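Long-range contacts in uncharacterized protein (Bombyx mori, PDB 5AZ1), which is uncharacterised but, as a member of the aldo/keto reductase family that binds NADPH, probably reduces carbonyl compounds to alcohols: residues H68-H73 and T102-Q107; Y223-T228 and V262-L267. One frame throughout, in Å; residues are numbered along the deposited sequence.

Contact 1 (H68-H73 and T102-Q107); sequences HIDTAH and TTKVWQ. With NDP (NADPH dihydro-nicotinamide-adenine-dinucleotide phosphate), chain J.
Between neighbouring parallel strands of this TIM barrel, joined through helix 78-90 as a beta-alpha-beta unit, the His-68 imidazole meets water 1 in plane at its NE2 edge (2.8 Å from NE2 to the water), while ND1 is bonded to Pro-18 O; Thr-102 OG1 stands obliquely to the ring. The His-73 ring takes water 2 at its edge, in plane at ND1, and this water accepts from Trp-106 N; one face of the Trp-106 indole carries the Gln-107 amide, NE2 over its centre. Thr-102 N donates to Ile-69 O (3.0 Å, N-H...O 171°) and Thr-71 N to Thr-102 O (2.8 Å); beyond them His-73 N makes only a weak hydrogen bond to Lys-104 O (3.4 Å). Water 1 also donates to Asp-70 OD1 and bonds Thr-102 OG1, tying three side chains together, while Gln-197 holds OD1 as well. The Lys-104 shaft runs past Ala-72, CB to CB 3.8 Å; the Lys-104 and Asp-70 side chains cross at about a right angle, and a bend at chi4 (108°) turns NZ to the carboxylate. Tyr-75 shares the amine and His-137 lies beside Lys-104, a set with Asp-70 consistent with the catalytic tetrad of aldo/keto reductases. Asp-70 OD2 is met by Lys-104 NZ in a 2.6 Å salt bridge, on its syn side and 20° out of plane. NADPH O2D, a ribose hydroxyl, also donates to Asp-70 OD2 (2.8 Å).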
# COMPACT_ATOMS: atom_id res chain seq x y z
N HIS A 68 5.05 -10.65 -2.80
CA HIS A 68 5.02 -9.37 -2.10
C HIS A 68 3.74 -9.35 -1.30
O HIS A 68 2.66 -9.52 -1.83
CB HIS A 68 5.11 -8.22 -3.14
CG HIS A 68 4.91 -6.83 -2.61
ND1 HIS A 68 5.12 -5.72 -3.41
CD2 HIS A 68 4.52 -6.35 -1.40
CE1 HIS A 68 4.83 -4.63 -2.73
NE2 HIS A 68 4.51 -4.97 -1.50
N ILE A 69 3.87 -9.10 -0.01
CA ILE A 69 2.75 -9.04 0.89
C ILE A 69 2.74 -7.73 1.68
O ILE A 69 3.70 -7.41 2.34
CB ILE A 69 2.85 -10.19 1.93
CG1 ILE A 69 2.82 -11.54 1.24
CG2 ILE A 69 1.72 -10.10 2.97
CD1 ILE A 69 3.28 -12.67 2.15
N ASP A 70 1.64 -7.00 1.66
CA ASP A 70 1.66 -5.67 2.29
C ASP A 70 0.84 -5.81 3.50
O ASP A 70 -0.33 -6.21 3.40
CB ASP A 70 0.97 -4.64 1.37
CG ASP A 70 0.97 -3.28 1.96
OD1 ASP A 70 2.04 -2.62 1.91
OD2 ASP A 70 -0.08 -2.86 2.49
N THR A 71 1.40 -5.48 4.67
CA THR A 71 0.56 -5.50 5.85
C THR A 71 0.93 -4.38 6.78
O THR A 71 1.71 -3.53 6.42
CB THR A 71 0.58 -6.90 6.55
OG1 THR A 71 -0.55 -7.02 7.41
CG2 THR A 71 1.82 -7.13 7.34
N ALA A 72 0.38 -4.39 7.98
CA ALA A 72 0.60 -3.29 8.94
C ALA A 72 0.16 -3.71 10.33
O ALA A 72 -0.70 -4.54 10.44
CB ALA A 72 -0.16 -2.02 8.50
N HIS A 73 0.78 -3.14 11.36
CA HIS A 73 0.27 -3.23 12.71
C HIS A 73 -1.24 -2.99 12.78
O HIS A 73 -2.01 -3.83 13.27
CB HIS A 73 1.00 -2.28 13.59
CG HIS A 73 0.56 -2.32 15.00
ND1 HIS A 73 0.84 -1.31 15.89
CD2 HIS A 73 -0.17 -3.24 15.68
CE1 HIS A 73 0.31 -1.61 17.06
NE2 HIS A 73 -0.36 -2.75 16.94
N THR A 102 6.10 -6.29 3.81
CA THR A 102 6.04 -4.93 4.31
C THR A 102 5.16 -4.82 5.54
O THR A 102 4.06 -5.37 5.54
CB THR A 102 5.39 -4.03 3.25
OG1 THR A 102 6.20 -4.00 2.08
CG2 THR A 102 5.22 -2.60 3.79
N THR A 103 5.57 -4.06 6.55
CA THR A 103 4.64 -3.67 7.58
C THR A 103 4.82 -2.15 7.86
O THR A 103 5.52 -1.46 7.15
CB THR A 103 4.77 -4.53 8.84
OG1 THR A 103 3.72 -4.20 9.76
CG2 THR A 103 6.05 -4.32 9.55
N LYS A 104 4.10 -1.63 8.85
CA LYS A 104 3.93 -0.21 9.00
C LYS A 104 3.68 0.16 10.44
O LYS A 104 3.10 -0.63 11.20
CB LYS A 104 2.76 0.31 8.13
CG LYS A 104 2.75 -0.17 6.69
CD LYS A 104 1.49 0.38 6.03
CE LYS A 104 1.35 0.02 4.59
NZ LYS A 104 0.35 -0.96 4.20
N VAL A 105 4.17 1.34 10.81
CA VAL A 105 4.15 1.86 12.16
C VAL A 105 3.06 2.94 12.17
O VAL A 105 3.09 3.89 11.34
CB VAL A 105 5.49 2.52 12.47
CG1 VAL A 105 5.48 3.27 13.83
CG2 VAL A 105 6.58 1.49 12.42
N TRP A 106 2.15 2.85 13.13
CA TRP A 106 1.03 3.73 13.23
C TRP A 106 1.33 5.02 13.99
O TRP A 106 2.47 5.26 14.49
CB TRP A 106 -0.13 2.91 13.84
CG TRP A 106 -1.54 3.45 13.73
CD1 TRP A 106 -2.31 3.89 14.77
CD2 TRP A 106 -2.37 3.49 12.58
NE1 TRP A 106 -3.55 4.23 14.34
CE2 TRP A 106 -3.63 4.00 13.00
CE3 TRP A 106 -2.19 3.17 11.24
CZ2 TRP A 106 -4.69 4.18 12.12
CZ3 TRP A 106 -3.23 3.34 10.36
CH2 TRP A 106 -4.47 3.85 10.79
N GLN A 107 0.29 5.87 14.10
CA GLN A 107 0.44 7.29 14.51
C GLN A 107 0.78 7.51 15.94
O GLN A 107 1.32 8.57 16.28
CB GLN A 107 -0.86 8.06 14.19
CG GLN A 107 -1.05 8.32 12.71
CD GLN A 107 -1.40 7.12 11.86
OE1 GLN A 107 -0.52 6.45 11.30
NE2 GLN A 107 -2.67 6.89 11.68
PA NDP J . -8.62 -2.20 -3.55
O1A NDP J . -8.63 -1.06 -4.57
O2A NDP J . -7.56 -3.25 -3.57
O5B NDP J . -10.03 -2.99 -3.82
C5B NDP J . -10.56 -3.94 -2.91
C4B NDP J . -11.86 -4.51 -3.46
O4B NDP J . -11.71 -4.92 -4.83
C3B NDP J . -12.33 -5.74 -2.66
O3B NDP J . -13.63 -5.48 -2.14
C2B NDP J . -12.26 -6.90 -3.65
O2B NDP J . -13.26 -7.91 -3.48
C1B NDP J . -12.33 -6.21 -5.00
N9A NDP J . -11.54 -6.84 -6.05
C8A NDP J . -10.22 -7.15 -6.00
N7A NDP J . -9.80 -7.68 -7.17
C5A NDP J . -10.87 -7.65 -7.99
C6A NDP J . -11.09 -8.07 -9.38
N6A NDP J . -10.03 -8.59 -10.06
N1A NDP J . -12.37 -7.90 -9.87
C2A NDP J . -13.39 -7.39 -9.14
N3A NDP J . -13.25 -6.97 -7.87
C4A NDP J . -12.02 -7.09 -7.27
O3 NDP J . -8.88 -1.56 -2.11
PN NDP J . -7.91 -1.58 -0.84
O1N NDP J . -7.89 -0.17 -0.34
O2N NDP J . -8.30 -2.71 0.10
O5D NDP J . -6.50 -2.07 -1.52
C5D NDP J . -5.29 -1.68 -1.00
C4D NDP J . -4.51 -2.51 0.01
O4D NDP J . -3.47 -1.52 0.22
C3D NDP J . -4.96 -2.84 1.43
O3D NDP J . -5.26 -4.21 1.57
C2D NDP J . -3.70 -2.52 2.24
O2D NDP J . -2.74 -3.59 2.07
C1D NDP J . -3.24 -1.20 1.58
N1N NDP J . -3.84 0.14 2.03
C2N NDP J . -2.97 1.04 2.57
C3N NDP J . -3.35 2.31 3.07
C7N NDP J . -2.30 3.25 3.63
O7N NDP J . -2.73 4.20 4.30
N7N NDP J . -0.95 3.05 3.43
C4N NDP J . -4.82 2.71 3.08
C5N NDP J . -5.68 1.69 2.46
C6N NDP J . -5.17 0.49 1.97
P2B NDP J . -13.03 -9.29 -2.64
O1X NDP J . -12.05 -9.02 -1.48
O2X NDP J . -14.40 -9.47 -2.04
O3X NDP J . -12.49 -10.18 -3.73
O HOH W 1 4.28 -2.97 0.44
O HOH W 2 2.30 0.90 14.98

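Contact 2 (Y223-T228 and V262-L267); sequences YSPFGT and VNLGYL. With NDP (NADPH dihydro-nicotinamide-adenine-dinucleotide phosphate), chain J.
The pyrophosphate-binding loop of the NADPH pocket rests here on helix 259-269, with Pro-225 and Phe-226 as the touching residues. Pro-225 CB lies 3.7 Å from Leu-267 CD1, and Leu-264 CD2 reaches both residues, approaching Phe-226 CE1 obliquely at 4.0 Å. The Asn-263 amide sits at the edge of the Phe-226 ring, their planes 85° apart. A type I beta turn from Ser-224 to Gly-227, closed by Gly-227 N to Ser-224 O, shapes the loop, and its two central residues are those that pack on the helix. The turn also grips the cofactor: Ser-224 OG donates to O1N of NADPH (2.7 Å), and Phe-226 N to O1A (3.1 Å, N-H...O 162°). With CG anti to its carbonyl carbon (chi1 -67°), the Phe-226 ring extends between Leu-264 and the cofactor, meeting NADPH O5B at its edge and N7A of the adenine obliquely. Just before the turn, the Tyr-223 ring lies flat against the nicotinamide, C3N lying over its centre, 3.3 Å above the ring plane, while its hydroxyl is bonded to Asn-176. An alanine in place of Tyr-223 would strip away this platform and would probably let the nicotinamide tilt, with Asn-176 losing its phenol partner. An aromatic floor beneath the nicotinamide, followed by a loop binding the pyrophosphate, is typical of the aldo/keto reductase cofactor site.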
# COMPACT_ATOMS: atom_id res chain seq x y z
N TYR A 223 -1.88 2.04 -3.17
CA TYR A 223 -3.02 1.41 -2.54
C TYR A 223 -4.33 1.89 -3.10
O TYR A 223 -4.35 2.91 -3.75
CB TYR A 223 -2.99 1.61 -1.04
CG TYR A 223 -3.30 2.96 -0.41
CD1 TYR A 223 -4.62 3.44 -0.30
CD2 TYR A 223 -2.32 3.70 0.20
CE1 TYR A 223 -4.90 4.62 0.34
CE2 TYR A 223 -2.59 4.87 0.86
CZ TYR A 223 -3.89 5.33 0.95
OH TYR A 223 -4.17 6.49 1.67
N SER A 224 -5.42 1.18 -2.77
CA SER A 224 -6.75 1.38 -3.41
C SER A 224 -6.63 1.61 -4.92
O SER A 224 -7.19 2.54 -5.46
CB SER A 224 -7.53 2.52 -2.79
OG SER A 224 -7.69 2.37 -1.35
N PRO A 225 -5.95 0.71 -5.59
CA PRO A 225 -5.73 0.85 -7.02
C PRO A 225 -6.98 0.75 -7.90
O PRO A 225 -6.91 1.12 -9.06
CB PRO A 225 -4.72 -0.26 -7.33
CG PRO A 225 -5.06 -1.32 -6.32
CD PRO A 225 -5.42 -0.58 -5.07
N PHE A 226 -8.09 0.26 -7.36
CA PHE A 226 -9.36 0.20 -8.11
C PHE A 226 -10.26 1.38 -7.78
O PHE A 226 -11.34 1.51 -8.34
CB PHE A 226 -10.11 -1.10 -7.79
CG PHE A 226 -9.42 -2.33 -8.29
CD1 PHE A 226 -9.12 -2.48 -9.59
CD2 PHE A 226 -9.10 -3.35 -7.43
CE1 PHE A 226 -8.46 -3.60 -10.05
CE2 PHE A 226 -8.44 -4.45 -7.85
CZ PHE A 226 -8.15 -4.61 -9.17
N GLY A 227 -9.82 2.26 -6.88
CA GLY A 227 -10.60 3.39 -6.50
C GLY A 227 -12.03 2.95 -6.19
O GLY A 227 -12.24 1.97 -5.45
N THR A 228 -13.00 3.67 -6.77
CA THR A 228 -14.42 3.36 -6.62
C THR A 228 -14.93 2.61 -7.82
O THR A 228 -16.11 2.53 -8.04
CB THR A 228 -15.29 4.63 -6.34
OG1 THR A 228 -15.24 5.56 -7.44
CG2 THR A 228 -14.84 5.33 -5.03
N VAL A 262 -6.97 -4.08 -17.04
CA VAL A 262 -6.58 -2.89 -17.71
C VAL A 262 -6.12 -1.86 -16.69
O VAL A 262 -5.10 -1.28 -16.88
CB VAL A 262 -7.71 -2.31 -18.58
CG1 VAL A 262 -7.37 -0.89 -19.05
CG2 VAL A 262 -7.92 -3.21 -19.81
N ASN A 263 -6.94 -1.64 -15.68
CA ASN A 263 -6.62 -0.78 -14.54
C ASN A 263 -5.22 -1.09 -13.93
O ASN A 263 -4.38 -0.20 -13.89
CB ASN A 263 -7.74 -0.85 -13.49
CG ASN A 263 -7.61 0.21 -12.40
OD1 ASN A 263 -6.53 0.68 -12.09
ND2 ASN A 263 -8.70 0.58 -11.79
N LEU A 264 -4.94 -2.35 -13.58
CA LEU A 264 -3.65 -2.66 -12.96
C LEU A 264 -2.49 -2.53 -13.93
O LEU A 264 -1.38 -2.07 -13.58
CB LEU A 264 -3.66 -4.06 -12.33
CG LEU A 264 -4.64 -4.25 -11.19
CD1 LEU A 264 -4.51 -5.63 -10.54
CD2 LEU A 264 -4.49 -3.19 -10.13
N GLY A 265 -2.73 -2.97 -15.16
CA GLY A 265 -1.71 -2.87 -16.20
C GLY A 265 -1.32 -1.42 -16.51
O GLY A 265 -0.16 -1.13 -16.82
N TYR A 266 -2.29 -0.53 -16.42
CA TYR A 266 -2.06 0.92 -16.60
C TYR A 266 -1.08 1.44 -15.51
O TYR A 266 -0.04 2.11 -15.81
CB TYR A 266 -3.39 1.64 -16.60
CG TYR A 266 -3.24 3.12 -16.78
CD1 TYR A 266 -2.58 3.65 -17.91
CD2 TYR A 266 -3.64 3.99 -15.77
CE1 TYR A 266 -2.39 5.03 -18.05
CE2 TYR A 266 -3.48 5.37 -15.91
CZ TYR A 266 -2.89 5.90 -17.05
OH TYR A 266 -2.73 7.29 -17.13
N LEU A 267 -1.36 1.09 -14.27
CA LEU A 267 -0.46 1.44 -13.16
C LEU A 267 0.90 0.83 -13.34
O LEU A 267 1.93 1.52 -13.14
CB LEU A 267 -1.06 1.04 -11.80
CG LEU A 267 -2.36 1.79 -11.44
CD1 LEU A 267 -3.08 1.31 -10.21
CD2 LEU A 267 -2.12 3.29 -11.32
PA NDP J . -8.62 -2.20 -3.55
O1A NDP J . -8.63 -1.06 -4.57
O2A NDP J . -7.56 -3.25 -3.57
O5B NDP J . -10.03 -2.99 -3.82
C5B NDP J . -10.56 -3.94 -2.91
C4B NDP J . -11.86 -4.51 -3.46
O4B NDP J . -11.71 -4.92 -4.83
C3B NDP J . -12.33 -5.74 -2.66
O3B NDP J . -13.63 -5.48 -2.14
C2B NDP J . -12.26 -6.90 -3.65
O2B NDP J . -13.26 -7.91 -3.48
C1B NDP J . -12.33 -6.21 -5.00
N9A NDP J . -11.54 -6.84 -6.05
C8A NDP J . -10.22 -7.15 -6.00
N7A NDP J . -9.80 -7.68 -7.17
C5A NDP J . -10.87 -7.65 -7.99
C6A NDP J . -11.09 -8.07 -9.38
N6A NDP J . -10.03 -8.59 -10.06
N1A NDP J . -12.37 -7.90 -9.87
C2A NDP J . -13.39 -7.39 -9.14
N3A NDP J . -13.25 -6.97 -7.87
C4A NDP J . -12.02 -7.09 -7.27
O3 NDP J . -8.88 -1.56 -2.11
PN NDP J . -7.91 -1.58 -0.84
O1N NDP J . -7.89 -0.17 -0.34
O2N NDP J . -8.30 -2.71 0.10
O5D NDP J . -6.50 -2.07 -1.52
C5D NDP J . -5.29 -1.68 -1.00
C4D NDP J . -4.51 -2.51 0.01
O4D NDP J . -3.47 -1.52 0.22
C3D NDP J . -4.96 -2.84 1.43
O3D NDP J . -5.26 -4.21 1.57
C2D NDP J . -3.70 -2.52 2.24
O2D NDP J . -2.74 -3.59 2.07
C1D NDP J . -3.24 -1.20 1.58
N1N NDP J . -3.84 0.14 2.03
C2N NDP J . -2.97 1.04 2.57
C3N NDP J . -3.35 2.31 3.07
C7N NDP J . -2.30 3.25 3.63
O7N NDP J . -2.73 4.20 4.30
N7N NDP J . -0.95 3.05 3.43
C4N NDP J . -4.82 2.71 3.08
C5N NDP J . -5.68 1.69 2.46
C6N NDP J . -5.17 0.49 1.97
P2B NDP J . -13.03 -9.29 -2.64
O1X NDP J . -12.05 -9.02 -1.48
O2X NDP J . -14.40 -9.47 -2.04
O3X NDP J . -12.49 -10.18 -3.73

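How the contacts relate
Contact 1 comes first along the chain and closes before contact 2 opens, both within the aldo/keto reductase barrel. Their centres are about 20 Å apart and their nearest atoms about 6 Å, without touching. Contact 1 joins the second and third strands of the parallel barrel sheet, 68-70 and 100-105; contact 2 sets the loop after the seventh, 219-223, on helix 259-269, which leads into the last strand, 273-274. What bridges them is NADPH, held at its nicotinamide ribose by 68-73 and at its pyrophosphate by 223-228. Nicotinamide and probable reaction centre are thus brought together by distant parts of one barrel.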